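Local coordinates for protein Ent-copalyl diphosphate synthase (Streptomyces platensis, PDB 5BP8) that is a largely helical terpene cyclase of the class II type, related to squalene-hopene cyclase, at residues Arg177-Trp190 / Glu194-Pro206. Numbering follows the deposited sequence.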
ATOM      1  N   ARG A 177       3.674 -20.787  12.779  1.00 19.70           N
ATOM      2  CA  ARG A 177       3.297 -20.817  14.185  1.00 20.12           C
ATOM      3  C   ARG A 177       4.193 -21.773  14.998  1.00 20.74           C
ATOM      4  O   ARG A 177       4.653 -21.423  16.080  1.00 23.11           O
ATOM      5  CB  ARG A 177       1.829 -21.201  14.336  1.00 20.34           C
ATOM      6  CG  ARG A 177       0.903 -20.064  13.962  1.00 20.10           C
ATOM      7  CD  ARG A 177      -0.539 -20.518  13.934  1.00 20.39           C
ATOM      8  NE  ARG A 177      -1.458 -19.379  13.867  1.00 20.91           N
ATOM      9  CZ  ARG A 177      -2.757 -19.465  13.596  1.00 21.24           C
ATOM     10  NH1 ARG A 177      -3.311 -20.651  13.327  1.00 20.88           N
ATOM     11  NH2 ARG A 177      -3.509 -18.360  13.581  1.00 20.17           N
ATOM     12  N   GLU A 178       4.452 -22.959  14.482  1.00 22.24           N
ATOM     13  CA  GLU A 178       5.301 -23.872  15.211  1.00 24.29           C
ATOM     14  C   GLU A 178       6.735 -23.325  15.276  1.00 23.06           C
ATOM     15  O   GLU A 178       7.356 -23.340  16.339  1.00 23.53           O
ATOM     16  CB  GLU A 178       5.270 -25.281  14.620  1.00 27.71           C
ATOM     17  CG  GLU A 178       6.103 -26.223  15.484  1.00 31.24           C
ATOM     18  CD  GLU A 178       6.080 -27.668  15.036  1.00 35.07           C
ATOM     19  OE1 GLU A 178       5.432 -27.982  14.004  1.00 38.17           O
ATOM     20  OE2 GLU A 178       6.735 -28.481  15.740  1.00 37.53           O
HETATM   21  N   MSE A 179       7.248 -22.821  14.153  1.00 22.47           N
HETATM   22  CA  MSE A 179       8.612 -22.287  14.139  1.00 22.42           C
HETATM   23  C   MSE A 179       8.786 -21.187  15.165  1.00 22.38           C
HETATM   24  O   MSE A 179       9.809 -21.129  15.833  1.00 21.17           O
HETATM   25  CB  MSE A 179       9.059 -21.803  12.752  1.00 22.80           C
HETATM   26  CG  MSE A 179      10.556 -21.447  12.734  1.00 24.10           C
HETATM   27 SE   MSE A 179      11.029 -20.317  11.193  0.65 25.11          SE
HETATM   28  CE  MSE A 179      10.304 -18.601  11.842  1.00 25.05           C
ATOM     29  N   THR A 180       7.797 -20.302  15.304  1.00 21.70           N
ATOM     30  CA  THR A 180       7.920 -19.143  16.181  1.00 21.60           C
ATOM     31  C   THR A 180       7.731 -19.449  17.682  1.00 22.72           C
ATOM     32  O   THR A 180       7.762 -18.536  18.507  1.00 23.31           O
ATOM     33  CB  THR A 180       7.040 -17.943  15.707  1.00 22.21           C
ATOM     34  OG1 THR A 180       5.679 -18.349  15.546  1.00 23.65           O
ATOM     35  CG2 THR A 180       7.541 -17.420  14.380  1.00 23.32           C
ATOM     36  N   GLU A 181       7.608 -20.728  18.036  1.00 22.67           N
ATOM     37  CA  GLU A 181       7.813 -21.163  19.418  1.00 24.08           C
ATOM     38  C   GLU A 181       9.308 -21.225  19.772  1.00 23.12           C
ATOM     39  O   GLU A 181       9.675 -21.164  20.954  1.00 21.80           O
ATOM     40  CB  GLU A 181       7.151 -22.519  19.650  1.00 27.24           C
ATOM     41  CG  GLU A 181       5.643 -22.472  19.397  1.00 31.29           C
ATOM     42  CD  GLU A 181       4.966 -23.828  19.420  1.00 37.03           C
ATOM     43  OE1 GLU A 181       5.585 -24.828  19.866  1.00 43.75           O
ATOM     44  OE2 GLU A 181       3.800 -23.894  18.974  1.00 42.61           O
ATOM     45  N   GLN A 182      10.175 -21.340  18.753  1.00 21.64           N
ATOM     46  CA  GLN A 182      11.606 -21.499  19.004  1.00 22.17           C
ATOM     47  C   GLN A 182      12.534 -20.466  18.371  1.00 21.52           C
ATOM     48  O   GLN A 182      13.725 -20.427  18.693  1.00 21.49           O
ATOM     49  CB  GLN A 182      12.065 -22.909  18.596  1.00 23.31           C
ATOM     50  CG  GLN A 182      12.129 -23.170  17.110  1.00 23.89           C
ATOM     51  CD  GLN A 182      12.809 -24.503  16.802  1.00 25.19           C
ATOM     52  OE1 GLN A 182      14.027 -24.553  16.617  1.00 27.31           O
ATOM     53  NE2 GLN A 182      12.052 -25.569  16.795  1.00 24.81           N
ATOM     54  N   ALA A 183      12.003 -19.661  17.456  1.00 20.60           N
ATOM     55  CA  ALA A 183      12.775 -18.675  16.742  1.00 20.88           C
ATOM     56  C   ALA A 183      11.891 -17.497  16.410  1.00 20.73           C
ATOM     57  O   ALA A 183      10.682 -17.667  16.212  1.00 22.28           O
ATOM     58  CB  ALA A 183      13.345 -19.267  15.454  1.00 20.67           C
ATOM     59  N   PRO A 184      12.498 -16.324  16.247  1.00 20.42           N
ATOM     60  CA  PRO A 184      11.672 -15.152  16.015  1.00 19.93           C
ATOM     61  C   PRO A 184      11.043 -15.111  14.639  1.00 19.98           C
ATOM     62  O   PRO A 184      11.650 -15.532  13.644  1.00 19.24           O
ATOM     63  CB  PRO A 184      12.639 -13.993  16.191  1.00 20.51           C
ATOM     64  CG  PRO A 184      13.999 -14.583  16.021  1.00 20.52           C
ATOM     65  CD  PRO A 184      13.918 -16.000  16.419  1.00 20.47           C
ATOM     66  N   LEU A 185       9.812 -14.604  14.591  1.00 19.55           N
ATOM     67  CA  LEU A 185       9.170 -14.282  13.332  1.00 20.25           C
ATOM     68  C   LEU A 185      10.112 -13.402  12.501  1.00 20.28           C
ATOM     69  O   LEU A 185      10.692 -12.471  13.045  1.00 19.62           O
ATOM     70  CB  LEU A 185       7.884 -13.509  13.669  1.00 20.36           C
ATOM     71  CG  LEU A 185       6.894 -13.231  12.533  1.00 21.63           C
ATOM     72  CD1 LEU A 185       6.377 -14.538  11.959  1.00 21.69           C
ATOM     73  CD2 LEU A 185       5.745 -12.418  13.090  1.00 21.62           C
ATOM     74  N   PRO A 186      10.298 -13.692  11.184  1.00 19.29           N
ATOM     75  CA  PRO A 186      11.102 -12.753  10.394  1.00 19.54           C
ATOM     76  C   PRO A 186      10.574 -11.313  10.433  1.00 19.82           C
ATOM     77  O   PRO A 186       9.346 -11.082  10.463  1.00 19.09           O
ATOM     78  CB  PRO A 186      11.019 -13.312   8.967  1.00 19.18           C
ATOM     79  CG  PRO A 186      10.779 -14.781   9.160  1.00 19.77           C
ATOM     80  CD  PRO A 186       9.918 -14.870  10.398  1.00 19.65           C
ATOM     81  N   GLU A 187      11.510 -10.361  10.399  1.00 20.51           N
ATOM     82  CA  GLU A 187      11.174  -8.951  10.499  1.00 20.76           C
ATOM     83  C   GLU A 187      10.088  -8.517   9.504  1.00 19.62           C
ATOM     84  O   GLU A 187       9.208  -7.738   9.856  1.00 19.54           O
ATOM     85  CB  GLU A 187      12.414  -8.087  10.310  1.00 23.71           C
ATOM     86  CG  GLU A 187      13.364  -8.145  11.481  1.00 27.33           C
ATOM     87  CD  GLU A 187      14.458  -7.095  11.391  1.00 32.51           C
ATOM     88  OE1 GLU A 187      14.432  -6.242  10.463  1.00 35.10           O
ATOM     89  OE2 GLU A 187      15.345  -7.152  12.256  1.00 37.62           O
ATOM     90  N   LYS A 188      10.160  -9.006   8.269  1.00 19.23           N
ATOM     91  CA  LYS A 188       9.201  -8.596   7.249  1.00 19.54           C
ATOM     92  C   LYS A 188       7.782  -9.103   7.543  1.00 19.17           C
ATOM     93  O   LYS A 188       6.810  -8.628   6.918  1.00 19.47           O
ATOM     94  CB  LYS A 188       9.647  -9.066   5.871  1.00 21.17           C
ATOM     95  CG  LYS A 188       9.417 -10.555   5.628  1.00 21.78           C
ATOM     96  CD  LYS A 188      10.256 -11.030   4.452  1.00 22.21           C
ATOM     97  CE  LYS A 188       9.829 -10.361   3.160  1.00 23.01           C
ATOM     98  NZ  LYS A 188      10.577 -10.885   1.972  1.00 23.04           N
ATOM     99  N   LEU A 189       7.658 -10.094   8.427  1.00 18.59           N
ATOM    100  CA  LEU A 189       6.340 -10.607   8.836  1.00 18.17           C
ATOM    101  C   LEU A 189       5.844 -10.022  10.155  1.00 17.89           C
ATOM    102  O   LEU A 189       4.745 -10.345  10.585  1.00 16.94           O
ATOM    103  CB  LEU A 189       6.369 -12.142   8.942  1.00 19.07           C
ATOM    104  CG  LEU A 189       6.613 -12.820   7.567  1.00 20.42           C
ATOM    105  CD1 LEU A 189       6.804 -14.320   7.754  1.00 20.69           C
ATOM    106  CD2 LEU A 189       5.480 -12.540   6.595  1.00 22.87           C
ATOM    107  N   TRP A 190       6.611  -9.156  10.810  1.00 16.73           N
ATOM    108  CA  TRP A 190       6.074  -8.493  12.003  1.00 16.83           C
ATOM    109  C   TRP A 190       4.804  -7.713  11.697  1.00 16.82           C
ATOM    110  O   TRP A 190       3.913  -7.622  12.532  1.00 16.42           O
ATOM    111  CB  TRP A 190       7.097  -7.536  12.606  1.00 17.50           C
ATOM    112  CG  TRP A 190       8.331  -8.230  13.165  1.00 17.98           C
ATOM    113  CD1 TRP A 190       8.569  -9.588  13.230  1.00 18.16           C
ATOM    114  CD2 TRP A 190       9.492  -7.592  13.736  1.00 19.22           C
ATOM    115  NE1 TRP A 190       9.818  -9.817  13.796  1.00 19.26           N
ATOM    116  CE2 TRP A 190      10.395  -8.619  14.116  1.00 19.85           C
ATOM    117  CE3 TRP A 190       9.870  -6.269  13.908  1.00 20.58           C
ATOM    118  CZ2 TRP A 190      11.630  -8.348  14.704  1.00 21.56           C
ATOM    119  CZ3 TRP A 190      11.103  -5.992  14.480  1.00 22.26           C
ATOM    120  CH2 TRP A 190      11.969  -7.034  14.874  1.00 22.40           C
ATOM    121  N   GLU A 194      -0.595 -10.477  13.690  1.00 17.37           N
ATOM    122  CA  GLU A 194      -1.969 -10.843  14.152  1.00 17.96           C
ATOM    123  C   GLU A 194      -2.511 -12.084  13.472  1.00 17.91           C
ATOM    124  O   GLU A 194      -3.452 -12.709  13.947  1.00 19.30           O
ATOM    125  CB  GLU A 194      -2.940  -9.653  13.980  1.00 18.29           C
ATOM    126  CG  GLU A 194      -3.534  -9.459  12.583  1.00 18.24           C
ATOM    127  CD  GLU A 194      -2.610  -8.768  11.586  1.00 18.06           C
ATOM    128  OE1 GLU A 194      -1.414  -8.511  11.914  1.00 17.19           O
ATOM    129  OE2 GLU A 194      -3.101  -8.460  10.466  1.00 18.63           O
ATOM    130  N   ALA A 195      -1.949 -12.427  12.315  1.00 17.01           N
ATOM    131  CA  ALA A 195      -2.297 -13.670  11.645  1.00 17.20           C
ATOM    132  C   ALA A 195      -1.678 -14.875  12.337  1.00 17.72           C
ATOM    133  O   ALA A 195      -2.253 -15.954  12.316  1.00 17.74           O
ATOM    134  CB  ALA A 195      -1.836 -13.638  10.209  1.00 17.57           C
ATOM    135  N   VAL A 196      -0.508 -14.673  12.927  1.00 17.14           N
ATOM    136  CA  VAL A 196       0.209 -15.700  13.629  1.00 17.36           C
ATOM    137  C   VAL A 196      -0.426 -15.956  14.994  1.00 17.35           C
ATOM    138  O   VAL A 196      -0.604 -17.116  15.382  1.00 18.14           O
ATOM    139  CB  VAL A 196       1.696 -15.316  13.766  1.00 17.80           C
ATOM    140  CG1 VAL A 196       2.467 -16.390  14.494  1.00 18.66           C
ATOM    141  CG2 VAL A 196       2.304 -15.067  12.384  1.00 17.80           C
ATOM    142  N   THR A 197      -0.799 -14.891  15.691  1.00 17.13           N
ATOM    143  CA  THR A 197      -1.368 -14.988  17.011  1.00 18.91           C
ATOM    144  C   THR A 197      -2.239 -13.796  17.306  1.00 19.41           C
ATOM    145  O   THR A 197      -1.916 -12.699  16.885  1.00 19.05           O
ATOM    146  CB  THR A 197      -0.275 -15.092  18.119  1.00 19.49           C
ATOM    147  OG1 THR A 197      -0.907 -15.232  19.414  1.00 20.97           O
ATOM    148  CG2 THR A 197       0.629 -13.886  18.136  1.00 20.70           C
ATOM    149  N   ARG A 198      -3.334 -14.026  18.035  1.00 20.13           N
ATOM    150  CA  ARG A 198      -4.208 -12.950  18.471  1.00 21.51           C
ATOM    151  C   ARG A 198      -3.646 -12.212  19.664  1.00 21.59           C
ATOM    152  O   ARG A 198      -4.083 -11.096  19.959  1.00 21.19           O
ATOM    153  CB  ARG A 198      -5.593 -13.502  18.860  1.00 22.12           C
ATOM    154  CG  ARG A 198      -6.326 -14.130  17.698  1.00 24.39           C
ATOM    155  CD  ARG A 198      -7.649 -14.690  18.167  1.00 25.06           C
ATOM    156  NE  ARG A 198      -8.515 -13.618  18.620  1.00 24.54           N
ATOM    157  CZ  ARG A 198      -9.446 -13.024  17.872  1.00 25.34           C
ATOM    158  NH1 ARG A 198      -9.645 -13.359  16.596  1.00 25.51           N
ATOM    159  NH2 ARG A 198     -10.179 -12.071  18.400  1.00 23.22           N
ATOM    160  N   ASP A 199      -2.731 -12.863  20.383  1.00 20.79           N
ATOM    161  CA  ASP A 199      -2.205 -12.349  21.632  1.00 21.57           C
ATOM    162  C   ASP A 199      -0.876 -13.029  21.889  1.00 20.88           C
ATOM    163  O   ASP A 199      -0.827 -14.149  22.355  1.00 20.21           O
ATOM    164  CB  ASP A 199      -3.199 -12.621  22.774  1.00 22.17           C
ATOM    165  CG  ASP A 199      -2.757 -12.057  24.098  1.00 24.08           C
ATOM    166  OD1 ASP A 199      -1.556 -11.792  24.298  1.00 24.09           O
ATOM    167  OD2 ASP A 199      -3.632 -11.916  25.000  1.00 27.23           O
ATOM    168  N   GLY A 200       0.200 -12.362  21.518  1.00 20.52           N
ATOM    169  CA  GLY A 200       1.542 -12.912  21.683  1.00 20.51           C
ATOM    170  C   GLY A 200       2.566 -12.080  20.957  1.00 19.94           C
ATOM    171  O   GLY A 200       2.221 -11.149  20.246  1.00 18.96           O
ATOM    172  N   THR A 201       3.842 -12.380  21.167  1.00 20.67           N
ATOM    173  CA  THR A 201       4.915 -11.503  20.670  1.00 20.24           C
ATOM    174  C   THR A 201       5.739 -12.172  19.587  1.00 21.21           C
ATOM    175  O   THR A 201       6.092 -11.530  18.588  1.00 20.71           O
ATOM    176  CB  THR A 201       5.818 -11.059  21.827  1.00 22.06           C
ATOM    177  OG1 THR A 201       6.289 -12.214  22.542  1.00 20.68           O
ATOM    178  CG2 THR A 201       4.995 -10.196  22.786  1.00 22.79           C
ATOM    179  N   ARG A 202       6.095 -13.448  19.785  1.00 20.45           N
ATOM    180  CA  ARG A 202       6.713 -14.242  18.695  1.00 21.36           C
ATOM    181  C   ARG A 202       8.043 -13.682  18.146  1.00 20.81           C
ATOM    182  O   ARG A 202       8.437 -13.938  16.985  1.00 20.83           O
ATOM    183  CB  ARG A 202       5.735 -14.401  17.535  1.00 23.14           C
ATOM    184  CG  ARG A 202       4.387 -14.965  17.922  1.00 25.64           C
ATOM    185  CD  ARG A 202       4.478 -16.460  18.009  1.00 27.16           C
ATOM    186  NE  ARG A 202       3.329 -17.075  18.633  1.00 29.15           N
ATOM    187  CZ  ARG A 202       2.952 -18.322  18.423  1.00 30.21           C
ATOM    188  NH1 ARG A 202       3.616 -19.096  17.568  1.00 29.41           N
ATOM    189  NH2 ARG A 202       1.890 -18.789  19.051  1.00 30.80           N
ATOM    190  N   GLY A 203       8.753 -12.955  18.987  1.00 20.61           N
ATOM    191  CA  GLY A 203      10.008 -12.339  18.614  1.00 22.02           C
ATOM    192  C   GLY A 203       9.897 -11.031  17.854  1.00 23.04           C
ATOM    193  O   GLY A 203      10.911 -10.466  17.462  1.00 23.26           O
ATOM    194  N   ALA A 204       8.671 -10.562  17.592  1.00 22.32           N
ATOM    195  CA  ALA A 204       8.491  -9.247  17.018  1.00 23.15           C
ATOM    196  C   ALA A 204       8.827  -8.189  18.061  1.00 25.58           C
ATOM    197  O   ALA A 204       8.494  -8.338  19.240  1.00 25.99           O
ATOM    198  CB  ALA A 204       7.077  -9.084  16.495  1.00 23.29           C
ATOM    199  N   ARG A 205       9.513  -7.143  17.616  1.00 26.43           N
ATOM    200  CA  ARG A 205      10.007  -6.101  18.500  1.00 27.81           C
ATOM    201  C   ARG A 205       9.370  -4.759  18.176  1.00 25.46           C
ATOM    202  O   ARG A 205       9.529  -4.269  17.084  1.00 26.93           O
ATOM    203  CB  ARG A 205      11.508  -5.945  18.341  1.00 31.44           C
ATOM    204  CG  ARG A 205      12.298  -7.221  18.548  1.00 38.71           C
ATOM    205  CD  ARG A 205      13.733  -6.826  18.803  1.00 45.57           C
ATOM    206  NE  ARG A 205      14.672  -7.925  18.633  1.00 53.74           N
ATOM    207  CZ  ARG A 205      15.913  -7.913  19.114  1.00 58.29           C
ATOM    208  NH1 ARG A 205      16.356  -6.864  19.810  1.00 60.44           N
ATOM    209  NH2 ARG A 205      16.711  -8.954  18.908  1.00 60.37           N
ATOM    210  N   PRO A 206       8.703  -4.141  19.157  1.00 23.67           N
ATOM    211  CA  PRO A 206       8.158  -2.815  18.895  1.00 22.76           C
ATOM    212  C   PRO A 206       9.251  -1.820  18.528  1.00 22.46           C
ATOM    213  O   PRO A 206      10.409  -1.889  19.035  1.00 22.54           O
ATOM    214  CB  PRO A 206       7.488  -2.439  20.237  1.00 23.57           C
ATOM    215  CG  PRO A 206       7.222  -3.747  20.897  1.00 24.71           C
ATOM    216  CD  PRO A 206       8.375  -4.615  20.499  1.00 24.50           C
TER
HETATM  217  O   HOH W   1       2.061 -21.870  18.267  1.00 37.35           O
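The type I' turn from Thr201 to Ala204 lies against the loop that follows helix 171-179, an example of how arginines can tie irregular chain together, one through backbone oxygens and one through a hydroxyl. At the centre, Leu185 N gives a nearly straight bond to Arg202 O (2.8 Å, 173°). Beside it Gly203, without a side chain, lets the turn lie close against the Pro184 ring, its CA 3.9 Å from Pro184 CB.

Arg202 turns back at chi2 (-82°), which brings its guanidinium across Thr180; NH1 donates to Thr180 OG1 at 3.0 Å, the hydroxyl lying near the guanidinium plane. The same hydroxyl is also bonded to Val176 O one turn back, while a water joins Arg202 NH2 to Glu181 OE2. Arg177 runs out as an extended chain: its NE bonds Val196 O at 2.9 Å, and NH2 adds a weak bond to Ala195 O. Leu185 CD1 meets Val196 CG2 tip to tip.

Farther along, Ala204 CA lies 3.5 Å from the centroid of the five-membered ring of Trp190, a CH-pi contact over one face; Glu187 CA lies over the opposite face, toward the rim. Trp190 NE1 donates to Leu185 O (2.9 Å), which helps fix the indole's rotation.

Ser133 of helix 127-144 also bonds Ala195 O, and Trp227 of helix 221-228 holds Ala204 O, joining this partly buried pair of loops to both helices.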